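Local coordinates for protein aspartate aminotransferase, mitochondrial (PDB 4W5K) that probably transfers the amino group of aspartate to 2-oxoglutarate as a homodimer, using pyridoxal 5'-phosphate as its cofactor, at residues T101-L111 against N130-M140. The protein carries 1 engineered substitution. Sequence-based numbering, arbitrary orientation.
Sequences TGALRIGGDLL and NHESIFAKAGM. With PLP (pyridoxal-5'-phosphate), chain C.
Ile134 lays its CG2 methyl on the backbone of Arg105, 3.6 Å from CA, where two neighbouring helices of the large PLP-binding domain of a fold-type I aminotransferase run side by side. Helices 101-110 and 130-137 point the same way at 35°, their axes 8.8 Å apart. Packing is tight on the side facing the central sheet. Leu104 CB meets Ile134 CG2, while CD1 lies in the plane of the His131 ring at its edge, 3.5 Å from NE2, and CD2 touches Phe135 CZ. That same NE2 is hydrogen-bonded to Asp209 of the PLP pocket. At Gly108, which has no side chain, Ala138 CB comes 3.6 Å from Gly108 C. The flank turned to the second subunit, whose Pro280 O accepts from Arg105 NH1, is looser and wetter. Arg105, bent at chi2 (59°), reaches along its own helix and donates from NE to Asp109 OD2 in a salt bridge, from above the carboxylate plane, while Lys137 CB covers one guanidinium face. One water links Arg105 NH2, Asp109 OD1 and Lys137 O; another ties OD1 to Ala138 O. At the cofactor end, Thr101 grips the phosphate through N and OG1. Asn130 ND2 bonds Arg279 O of the second subunit and a further water, which donates to Thr101 OG1, 2.8 Å away.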
loop_
_atom_site.group_PDB
_atom_site.type_symbol
_atom_site.label_atom_id
_atom_site.label_comp_id
_atom_site.label_asym_id
_atom_site.label_seq_id
_atom_site.Cartn_x
_atom_site.Cartn_y
_atom_site.Cartn_z
ATOM N N THR A 101 1.670 8.834 4.230
ATOM C CA THR A 101 2.929 8.128 4.450
ATOM C C THR A 101 3.498 7.685 3.120
ATOM O O THR A 101 4.683 7.924 2.856
ATOM C CB THR A 101 2.777 6.909 5.375
ATOM O OG1 THR A 101 2.201 7.330 6.629
ATOM C CG2 THR A 101 4.133 6.245 5.620
ATOM N N GLY A 102 2.658 7.057 2.296
ATOM C CA GLY A 102 3.095 6.627 0.960
ATOM C C GLY A 102 3.583 7.804 0.112
ATOM O O GLY A 102 4.590 7.710 -0.606
ATOM N N ALA A 103 2.887 8.937 0.189
ATOM C CA ALA A 103 3.336 10.097 -0.571
ATOM C C ALA A 103 4.696 10.601 -0.085
ATOM O O ALA A 103 5.535 10.999 -0.888
ATOM C CB ALA A 103 2.297 11.249 -0.493
ATOM N N LEU A 104 4.915 10.609 1.232
ATOM C CA LEU A 104 6.227 11.025 1.763
ATOM C C LEU A 104 7.327 10.103 1.258
ATOM O O LEU A 104 8.406 10.558 0.867
ATOM C CB LEU A 104 6.219 11.022 3.290
ATOM C CG LEU A 104 5.353 12.160 3.821
ATOM C CD1 LEU A 104 4.943 11.847 5.255
ATOM C CD2 LEU A 104 6.133 13.536 3.738
ATOM N N ARG A 105 7.075 8.798 1.301
ATOM C CA ARG A 105 8.075 7.815 0.875
ATOM C C ARG A 105 8.322 7.854 -0.640
ATOM O O ARG A 105 9.489 7.921 -1.088
ATOM C CB ARG A 105 7.652 6.394 1.288
ATOM C CG ARG A 105 8.532 5.252 0.723
ATOM C CD ARG A 105 9.997 5.372 1.151
ATOM N NE ARG A 105 10.786 4.263 0.604
ATOM C CZ ARG A 105 10.973 3.086 1.208
ATOM N NH1 ARG A 105 10.422 2.856 2.397
ATOM N NH2 ARG A 105 11.725 2.143 0.620
ATOM N N ILE A 106 7.247 7.781 -1.427
ATOM C CA ILE A 106 7.397 7.806 -2.890
ATOM C C ILE A 106 8.002 9.154 -3.328
ATOM O O ILE A 106 8.889 9.185 -4.167
ATOM C CB ILE A 106 6.070 7.551 -3.611
ATOM C CG1 ILE A 106 5.615 6.099 -3.367
ATOM C CG2 ILE A 106 6.205 7.810 -5.103
ATOM C CD1 ILE A 106 6.512 5.022 -3.967
ATOM N N GLY A 107 7.530 10.255 -2.743
ATOM C CA GLY A 107 8.146 11.557 -3.019
ATOM C C GLY A 107 9.608 11.586 -2.680
ATOM O O GLY A 107 10.429 12.108 -3.464
ATOM N N GLY A 108 9.961 11.108 -1.483
ATOM C CA GLY A 108 11.363 11.027 -1.088
ATOM C C GLY A 108 12.205 10.202 -2.056
ATOM O O GLY A 108 13.338 10.572 -2.409
ATOM N N ASP A 109 11.642 9.080 -2.518
ATOM C CA ASP A 109 12.331 8.232 -3.485
ATOM C C ASP A 109 12.460 8.895 -4.862
ATOM O O ASP A 109 13.324 8.504 -5.664
ATOM C CB ASP A 109 11.596 6.875 -3.639
ATOM C CG ASP A 109 11.956 5.873 -2.528
ATOM O OD1 ASP A 109 13.083 5.932 -2.011
ATOM O OD2 ASP A 109 11.121 4.991 -2.198
ATOM N N LEU A 110 11.598 9.865 -5.149
ATOM C CA LEU A 110 11.613 10.572 -6.426
ATOM C C LEU A 110 12.606 11.757 -6.431
ATOM O O LEU A 110 12.993 12.219 -7.498
ATOM C CB LEU A 110 10.221 11.105 -6.768
ATOM C CG LEU A 110 10.081 11.639 -8.193
ATOM C CD1 LEU A 110 10.252 10.499 -9.213
ATOM C CD2 LEU A 110 8.738 12.344 -8.345
ATOM N N LEU A 111 13.020 12.216 -5.259
ATOM C CA LEU A 111 13.727 13.502 -5.184
ATOM C C LEU A 111 14.985 13.574 -6.049
ATOM O O LEU A 111 15.290 14.645 -6.599
ATOM C CB LEU A 111 14.105 13.856 -3.733
ATOM C CG LEU A 111 12.895 14.175 -2.846
ATOM C CD1 LEU A 111 13.312 14.491 -1.436
ATOM C CD2 LEU A 111 12.108 15.353 -3.413
ATOM N N ASN A 130 7.876 9.280 12.361
ATOM C CA ASN A 130 8.157 8.389 11.228
ATOM C C ASN A 130 8.897 9.092 10.087
ATOM O O ASN A 130 9.440 8.422 9.210
ATOM C CB ASN A 130 6.845 7.773 10.699
ATOM C CG ASN A 130 7.063 6.505 9.810
ATOM O OD1 ASN A 130 8.024 5.742 9.967
ATOM N ND2 ASN A 130 6.141 6.299 8.875
ATOM N N HIS A 131 8.949 10.427 10.105
ATOM C CA HIS A 131 9.612 11.160 9.028
ATOM C C HIS A 131 11.071 10.739 8.912
ATOM O O HIS A 131 11.603 10.604 7.801
ATOM C CB HIS A 131 9.537 12.683 9.246
ATOM C CG HIS A 131 8.278 13.308 8.737
ATOM N ND1 HIS A 131 7.785 14.494 9.238
ATOM C CD2 HIS A 131 7.429 12.934 7.749
ATOM C CE1 HIS A 131 6.677 14.813 8.594
ATOM N NE2 HIS A 131 6.435 13.883 7.689
ATOM N N GLU A 132 11.730 10.519 10.045
ATOM C CA GLU A 132 13.153 10.172 9.986
ATOM C C GLU A 132 13.396 8.883 9.196
ATOM O O GLU A 132 14.246 8.830 8.309
ATOM C CB GLU A 132 13.743 10.021 11.393
ATOM C CG GLU A 132 15.254 9.840 11.346
ATOM C CD GLU A 132 15.904 9.912 12.719
ATOM O OE1 GLU A 132 15.359 9.313 13.665
ATOM O OE2 GLU A 132 16.954 10.583 12.851
ATOM N N SER A 133 12.635 7.846 9.522
ATOM C CA SER A 133 12.816 6.561 8.868
ATOM C C SER A 133 12.400 6.594 7.398
ATOM O O SER A 133 13.071 5.996 6.541
ATOM C CB SER A 133 12.029 5.459 9.582
ATOM O OG SER A 133 12.392 4.216 8.959
ATOM N N ILE A 134 11.276 7.243 7.117
ATOM C CA ILE A 134 10.805 7.390 5.733
ATOM C C ILE A 134 11.921 7.940 4.863
ATOM O O ILE A 134 12.268 7.371 3.823
ATOM C CB ILE A 134 9.588 8.334 5.642
ATOM C CG1 ILE A 134 8.337 7.685 6.264
ATOM C CG2 ILE A 134 9.264 8.672 4.186
ATOM C CD1 ILE A 134 7.185 8.687 6.537
ATOM N N PHE A 135 12.516 9.045 5.301
ATOM C CA PHE A 135 13.497 9.654 4.441
ATOM C C PHE A 135 14.826 8.941 4.499
ATOM O O PHE A 135 15.529 8.939 3.509
ATOM C CB PHE A 135 13.594 11.149 4.786
ATOM C CG PHE A 135 12.387 11.912 4.297
ATOM C CD1 PHE A 135 12.192 12.087 2.922
ATOM C CD2 PHE A 135 11.415 12.383 5.186
ATOM C CE1 PHE A 135 11.074 12.739 2.444
ATOM C CE2 PHE A 135 10.296 13.053 4.717
ATOM C CZ PHE A 135 10.126 13.231 3.341
ATOM N N ALA A 136 15.143 8.265 5.605
ATOM C CA ALA A 136 16.350 7.440 5.633
ATOM C C ALA A 136 16.274 6.349 4.572
ATOM O O ALA A 136 17.242 6.097 3.838
ATOM C CB ALA A 136 16.560 6.815 7.012
ATOM N N LYS A 137 15.108 5.713 4.474
ATOM C CA LYS A 137 14.918 4.645 3.471
ATOM C C LYS A 137 15.092 5.201 2.050
ATOM O O LYS A 137 15.568 4.496 1.159
ATOM C CB LYS A 137 13.532 3.995 3.624
ATOM C CG LYS A 137 13.382 3.107 4.865
ATOM C CD LYS A 137 14.344 1.925 4.782
ATOM C CE LYS A 137 14.250 1.029 6.016
ATOM N NZ LYS A 137 15.195 -0.134 5.971
ATOM N N ALA A 138 14.743 6.479 1.866
ATOM C CA ALA A 138 14.856 7.164 0.573
ATOM C C ALA A 138 16.238 7.757 0.320
ATOM O O ALA A 138 16.431 8.436 -0.688
ATOM C CB ALA A 138 13.819 8.270 0.470
ATOM N N GLY A 139 17.170 7.556 1.254
ATOM C CA GLY A 139 18.567 7.936 1.055
ATOM C C GLY A 139 18.927 9.298 1.620
ATOM O O GLY A 139 19.960 9.870 1.274
ATOM N N MET A 140 18.075 9.825 2.483
ATOM C CA MET A 140 18.346 11.164 3.031
ATOM C C MET A 140 18.324 11.210 4.537
ATOM O O MET A 140 17.424 10.662 5.184
ATOM C CB MET A 140 17.340 12.178 2.477
ATOM C CG MET A 140 17.424 12.355 0.948
ATOM S SD MET A 140 15.859 13.032 0.358
ATOM C CE MET A 140 16.065 14.743 0.803
HETATM N N1 PLP C . 2.299 13.131 8.371
HETATM C C2 PLP C . 1.768 13.612 9.544
HETATM C C2A PLP C . 2.233 14.944 10.036
HETATM C C3 PLP C . 0.820 12.872 10.251
HETATM O O3 PLP C . 0.291 13.324 11.430
HETATM C C4 PLP C . 0.404 11.641 9.763
HETATM C C4A PLP C . -0.777 10.980 10.417
HETATM O O4A PLP C . -0.612 10.405 11.497
HETATM C C5 PLP C . 0.941 11.152 8.572
HETATM C C6 PLP C . 1.878 11.912 7.871
HETATM C C5A PLP C . 0.524 9.792 8.031
HETATM O O4P PLP C . -0.745 9.857 7.443
HETATM P P PLP C . -1.367 8.646 6.688
HETATM O O1P PLP C . -2.175 7.798 7.624
HETATM O O2P PLP C . -0.273 7.829 6.045
HETATM O O3P PLP C . -2.254 9.272 5.637
HETATM O O HOH W 1 3.677 7.706 8.930
HETATM O O HOH W 2 13.871 3.525 -0.946
HETATM O O HOH W 3 15.559 6.448 -2.917
#